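Dipeptide Epimerase (Enterococcus faecalis V583, PDB 3JVA) belongs to the mandelate racemase/muconate lactonizing enzyme family of the enolase superfamily and holds a magnesium ion in its C-terminal barrel domain. Local coordinates at residues V6-S11 / D30-E35; T297-T302 / A328-G333. All coordinates share one frame; numbering follows the deposited sequence.

Contact 1 (V6-S11 / D30-E35); sequences VHVRAS and DSAIVE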
loop_
_atom_site.group_PDB
_atom_site.type_symbol
_atom_site.label_atom_id
_atom_site.label_comp_id
_atom_site.label_asym_id
_atom_site.label_seq_id
_atom_site.Cartn_x
_atom_site.Cartn_y
_atom_site.Cartn_z
ATOM N N VAL B 6 -32.036 -40.854 -4.354
ATOM C CA VAL B 6 -31.518 -40.187 -3.171
ATOM C C VAL B 6 -32.646 -40.154 -2.146
ATOM O O VAL B 6 -33.694 -39.565 -2.390
ATOM C CB VAL B 6 -31.082 -38.738 -3.495
ATOM C CG1 VAL B 6 -30.639 -38.028 -2.220
ATOM C CG2 VAL B 6 -29.950 -38.752 -4.522
ATOM N N HIS B 7 -32.430 -40.796 -1.004
ATOM C CA HIS B 7 -33.432 -40.851 0.055
ATOM C C HIS B 7 -32.993 -39.990 1.232
ATOM O O HIS B 7 -31.818 -39.995 1.592
ATOM C CB HIS B 7 -33.601 -42.298 0.533
ATOM C CG HIS B 7 -33.786 -43.284 -0.580
ATOM N ND1 HIS B 7 -32.826 -44.212 -0.921
ATOM C CD2 HIS B 7 -34.812 -43.472 -1.443
ATOM C CE1 HIS B 7 -33.253 -44.931 -1.945
ATOM N NE2 HIS B 7 -34.456 -44.502 -2.281
ATOM N N VAL B 8 -33.923 -39.243 1.822
ATOM C CA VAL B 8 -33.580 -38.415 2.974
ATOM C C VAL B 8 -34.582 -38.599 4.104
ATOM O O VAL B 8 -35.777 -38.781 3.867
ATOM C CB VAL B 8 -33.502 -36.904 2.617
ATOM C CG1 VAL B 8 -34.876 -36.366 2.270
ATOM C CG2 VAL B 8 -32.901 -36.126 3.792
ATOM N N ARG B 9 -34.082 -38.567 5.336
ATOM C CA ARG B 9 -34.930 -38.720 6.505
ATOM C C ARG B 9 -34.473 -37.749 7.583
ATOM O O ARG B 9 -33.365 -37.222 7.532
ATOM C CB ARG B 9 -34.851 -40.155 7.046
ATOM C CG ARG B 9 -33.543 -40.525 7.770
ATOM C CD ARG B 9 -33.624 -41.960 8.294
ATOM N NE ARG B 9 -32.480 -42.427 9.086
ATOM C CZ ARG B 9 -32.293 -42.168 10.381
ATOM N NH1 ARG B 9 -33.164 -41.428 11.054
ATOM N NH2 ARG B 9 -31.261 -42.707 11.024
ATOM N N ALA B 10 -35.347 -37.489 8.544
ATOM C CA ALA B 10 -34.987 -36.620 9.644
ATOM C C ALA B 10 -34.413 -37.579 10.674
ATOM O O ALA B 10 -34.733 -38.771 10.662
ATOM C CB ALA B 10 -36.221 -35.911 10.197
ATOM N N SER B 11 -33.546 -37.073 11.541
ATOM C CA SER B 11 -32.945 -37.895 12.582
ATOM C C SER B 11 -33.001 -37.057 13.838
ATOM O O SER B 11 -32.612 -35.894 13.815
ATOM C CB SER B 11 -31.487 -38.220 12.242
ATOM O OG SER B 11 -30.841 -38.937 13.288
ATOM N N ASP B 30 -31.081 -32.824 16.052
ATOM C CA ASP B 30 -31.996 -33.106 14.957
ATOM C C ASP B 30 -31.343 -32.751 13.628
ATOM O O ASP B 30 -31.124 -31.577 13.323
ATOM C CB ASP B 30 -33.299 -32.327 15.162
ATOM C CG ASP B 30 -33.951 -32.630 16.510
ATOM O OD1 ASP B 30 -33.634 -33.686 17.102
ATOM O OD2 ASP B 30 -34.782 -31.824 16.979
ATOM N N SER B 31 -31.031 -33.776 12.838
ATOM C CA SER B 31 -30.370 -33.575 11.557
ATOM C C SER B 31 -31.030 -34.323 10.410
ATOM O O SER B 31 -31.995 -35.066 10.595
ATOM C CB SER B 31 -28.916 -34.032 11.653
ATOM O OG SER B 31 -28.856 -35.400 12.034
ATOM N N ALA B 32 -30.482 -34.120 9.221
ATOM C CA ALA B 32 -30.979 -34.784 8.030
ATOM C C ALA B 32 -29.985 -35.883 7.689
ATOM O O ALA B 32 -28.776 -35.653 7.709
ATOM C CB ALA B 32 -31.080 -33.780 6.878
ATOM N N ILE B 33 -30.486 -37.084 7.420
ATOM C CA ILE B 33 -29.617 -38.185 7.039
ATOM C C ILE B 33 -30.014 -38.618 5.637
ATOM O O ILE B 33 -31.189 -38.859 5.361
ATOM C CB ILE B 33 -29.724 -39.384 8.022
ATOM C CG1 ILE B 33 -29.075 -39.005 9.356
ATOM C CG2 ILE B 33 -29.032 -40.609 7.432
ATOM C CD1 ILE B 33 -29.060 -40.116 10.395
ATOM N N VAL B 34 -29.025 -38.694 4.753
ATOM C CA VAL B 34 -29.264 -39.068 3.368
ATOM C C VAL B 34 -28.646 -40.410 3.032
ATOM O O VAL B 34 -27.608 -40.796 3.576
ATOM C CB VAL B 34 -28.680 -38.014 2.394
ATOM C CG1 VAL B 34 -28.967 -38.415 0.946
ATOM C CG2 VAL B 34 -29.284 -36.652 2.681
ATOM N N GLU B 35 -29.311 -41.129 2.139
ATOM C CA GLU B 35 -28.824 -42.410 1.676
ATOM C C GLU B 35 -28.898 -42.336 0.162
ATOM O O GLU B 35 -29.985 -42.204 -0.405
ATOM C CB GLU B 35 -29.707 -43.548 2.199
ATOM C CG GLU B 35 -29.672 -43.699 3.710
ATOM C CD GLU B 35 -30.565 -44.823 4.205
ATOM O OE1 GLU B 35 -30.432 -45.952 3.684
ATOM O OE2 GLU B 35 -31.392 -44.577 5.112
HETATM O O HOH W 1 -29.606 -36.707 14.406
#
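Val34 lies across from Val8 as a non-hydrogen-bonded antiparallel pair, and its two methyl groups divide the work on one face of the sheet. Val34 CG1, anti to the backbone N (chi1 -179°), meets Val6 CG1 at 3.6 Å, while Val34 CG2 rests 3.8 Å from Val8 CG2. Ala32 extends this patch past Val8, and helix 59-73 packs on it through Leu63 and Ile66. The reverse face centres on Ile33, whose extended CG1-CD1 arm runs alongside the side chain of Arg9. Ile33 CD1 sits over one face of the Arg9 guanidinium, near its rim, 3.5 Å from Arg9 NH2, and also touches Ser11 CB. Arg9 NH1 makes a weak bond to Ala10 O, which may favour this placement of the guanidinium. The Glu35 carboxylate stays near but apart, with Glu35 OE2 4.6 Å from Arg9 NE.

Between the faces, three hydrogen-bonded pairs, His7 with Glu35, Arg9 with Ile33 and Ser11 with Ser31, each exchange two backbone bonds. The bond from His7 N to Glu35 O is nearly straight (173°), whereas that from Ser11 N to Ser31 O is bent to 137°. At this polar end one water links Ser11 OG with Ser31 OG, donating to Ser31 OG at 2.8 Å; Ser31 OG also bonds Glu47. The two strands are the inner pair of this chain's four-stranded antiparallel sheet, which with its covering helices makes the alpha+beta N-terminal domain found in enolase superfamily members.

Contact 2 (T297-T302 / A328-G333); sequences TTIGIT and APVTGG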
loop_
_atom_site.group_PDB
_atom_site.type_symbol
_atom_site.label_atom_id
_atom_site.label_comp_id
_atom_site.label_asym_id
_atom_site.label_seq_id
_atom_site.Cartn_x
_atom_site.Cartn_y
_atom_site.Cartn_z
ATOM N N THR B 297 -24.244 -35.906 14.027
ATOM C CA THR B 297 -24.025 -37.147 14.738
ATOM C C THR B 297 -22.990 -38.067 14.104
ATOM O O THR B 297 -22.017 -37.609 13.512
ATOM C CB THR B 297 -25.378 -37.882 14.902
ATOM O OG1 THR B 297 -25.949 -38.144 13.611
ATOM C CG2 THR B 297 -26.358 -37.000 15.680
ATOM N N THR B 298 -23.213 -39.369 14.234
ATOM C CA THR B 298 -22.280 -40.367 13.732
ATOM C C THR B 298 -21.743 -40.181 12.316
ATOM O O THR B 298 -20.532 -40.226 12.099
ATOM C CB THR B 298 -22.895 -41.771 13.850
ATOM O OG1 THR B 298 -23.358 -41.967 15.194
ATOM C CG2 THR B 298 -21.863 -42.832 13.510
ATOM N N ILE B 299 -22.628 -39.980 11.348
ATOM C CA ILE B 299 -22.174 -39.821 9.969
ATOM C C ILE B 299 -21.273 -38.596 9.780
ATOM O O ILE B 299 -20.182 -38.696 9.215
ATOM C CB ILE B 299 -23.365 -39.729 9.012
ATOM C CG1 ILE B 299 -24.193 -41.017 9.102
ATOM C CG2 ILE B 299 -22.865 -39.511 7.585
ATOM C CD1 ILE B 299 -25.527 -40.951 8.379
ATOM N N GLY B 300 -21.729 -37.443 10.251
ATOM C CA GLY B 300 -20.929 -36.239 10.116
ATOM C C GLY B 300 -19.577 -36.366 10.797
ATOM O O GLY B 300 -18.548 -35.961 10.249
ATOM N N ILE B 301 -19.572 -36.939 11.996
ATOM C CA ILE B 301 -18.337 -37.103 12.741
ATOM C C ILE B 301 -17.380 -38.052 12.035
ATOM O O ILE B 301 -16.180 -37.792 11.957
ATOM C CB ILE B 301 -18.607 -37.642 14.167
ATOM C CG1 ILE B 301 -19.272 -36.555 15.019
ATOM C CG2 ILE B 301 -17.310 -38.126 14.794
ATOM C CD1 ILE B 301 -18.387 -35.320 15.254
ATOM N N THR B 302 -17.914 -39.152 11.520
ATOM C CA THR B 302 -17.081 -40.138 10.846
ATOM C C THR B 302 -16.436 -39.566 9.590
ATOM O O THR B 302 -15.243 -39.774 9.346
ATOM C CB THR B 302 -17.910 -41.397 10.515
ATOM O OG1 THR B 302 -18.456 -41.919 11.735
ATOM C CG2 THR B 302 -17.033 -42.469 9.867
ATOM N N ALA B 328 -27.193 -44.323 19.162
ATOM C CA ALA B 328 -26.625 -44.173 17.825
ATOM C C ALA B 328 -27.687 -44.231 16.733
ATOM O O ALA B 328 -28.505 -45.149 16.698
ATOM C CB ALA B 328 -25.584 -45.249 17.583
ATOM N N PRO B 329 -27.678 -43.249 15.817
ATOM C CA PRO B 329 -28.660 -43.218 14.728
ATOM C C PRO B 329 -28.362 -44.237 13.629
ATOM O O PRO B 329 -29.236 -44.566 12.823
ATOM C CB PRO B 329 -28.576 -41.774 14.230
ATOM C CG PRO B 329 -27.110 -41.443 14.439
ATOM C CD PRO B 329 -26.823 -42.046 15.804
ATOM N N VAL B 330 -27.131 -44.738 13.610
ATOM C CA VAL B 330 -26.698 -45.709 12.611
ATOM C C VAL B 330 -25.751 -46.736 13.225
ATOM O O VAL B 330 -25.405 -46.649 14.402
ATOM C CB VAL B 330 -25.949 -45.024 11.449
ATOM C CG1 VAL B 330 -26.834 -43.965 10.808
ATOM C CG2 VAL B 330 -24.652 -44.412 11.967
ATOM N N THR B 331 -25.331 -47.699 12.414
ATOM C CA THR B 331 -24.409 -48.742 12.857
ATOM C C THR B 331 -23.029 -48.438 12.274
ATOM O O THR B 331 -22.923 -47.970 11.144
ATOM C CB THR B 331 -24.858 -50.140 12.353
ATOM O OG1 THR B 331 -26.151 -50.451 12.886
ATOM C CG2 THR B 331 -23.866 -51.214 12.781
ATOM N N GLY B 332 -21.978 -48.691 13.048
ATOM C CA GLY B 332 -20.631 -48.452 12.563
ATOM C C GLY B 332 -20.143 -47.022 12.704
ATOM O O GLY B 332 -20.796 -46.191 13.333
ATOM N N GLY B 333 -18.987 -46.740 12.111
ATOM C CA GLY B 333 -18.416 -45.408 12.191
ATOM C C GLY B 333 -17.886 -45.129 13.585
ATOM O O GLY B 333 -17.706 -46.048 14.386
#
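Thr298 meets Pro329 and Val330 with its two branches spread by chi1 of -52°: CG2 stands anti to the backbone N, and OG1 is turned beside that N. The hydroxyl oxygen thus faces the proline ring, with Thr298 OG1 3.5 Å from Pro329 CD. The Thr298 and Val330 side chains slide past each other in opposite directions, with Thr298 CG2 3.6 Å from Val330 CG2. Val330 CG2 reaches this methyl because it lies between its own backbone N and carbonyl carbon. Thr298 CG2 also lies 3.5 Å from Gly332 O.

On one flank, Thr297 OG1 comes within 3.6 Å of Pro329 CG, but its hydrogen bond goes to Glu47. Ile299 crosses Val330 at about a right angle and brings Ile299 CD1 to 4.1 Å from Val330 CG1; Ile352 of strand 352-353 packs against both residues. One helical turn further on, Thr302 OG1 rests 3.5 Å from the bare Gly333 CA. Thr302 OG1 donates to Thr298 O at 2.7 Å from above the carbonyl plane, and Thr302 N bonds the same oxygen from the other face.

The two segments therefore meet through van der Waals contact, without a direct hydrogen bond. Thr298 O accepts two bonds within the helix, Thr302 OG1 is also bonded by Val334 N, and Glu47 grips both Thr297 OG1 and Gly300 N, so these polar groups are tied within the helix or to residues beyond the two segments.

Overall arrangement
Contact 1 belongs to the N-terminal domain and contact 2 to the C-terminal barrel domain, and with centres about 12 Å apart they meet directly where the domains join. Ile33 is one bridge between them, Ile33 CG2 lying 3.6 Å from Ile299 CD1. Pro329 also faces the sheet: Pro329 O is 3.3 Å from Arg9 NH2, a packing approach, and Pro329 CB is 3.8 Å from Ser11 OG. Glu47 ties the two together by bonding Ser31 OG of contact 1 as well as Thr297 OG1 and Gly300 N of contact 2. The magnesium ligands Asp189, Glu215 and Asp240 belong to neither contact; these segments form part of the domain interface instead.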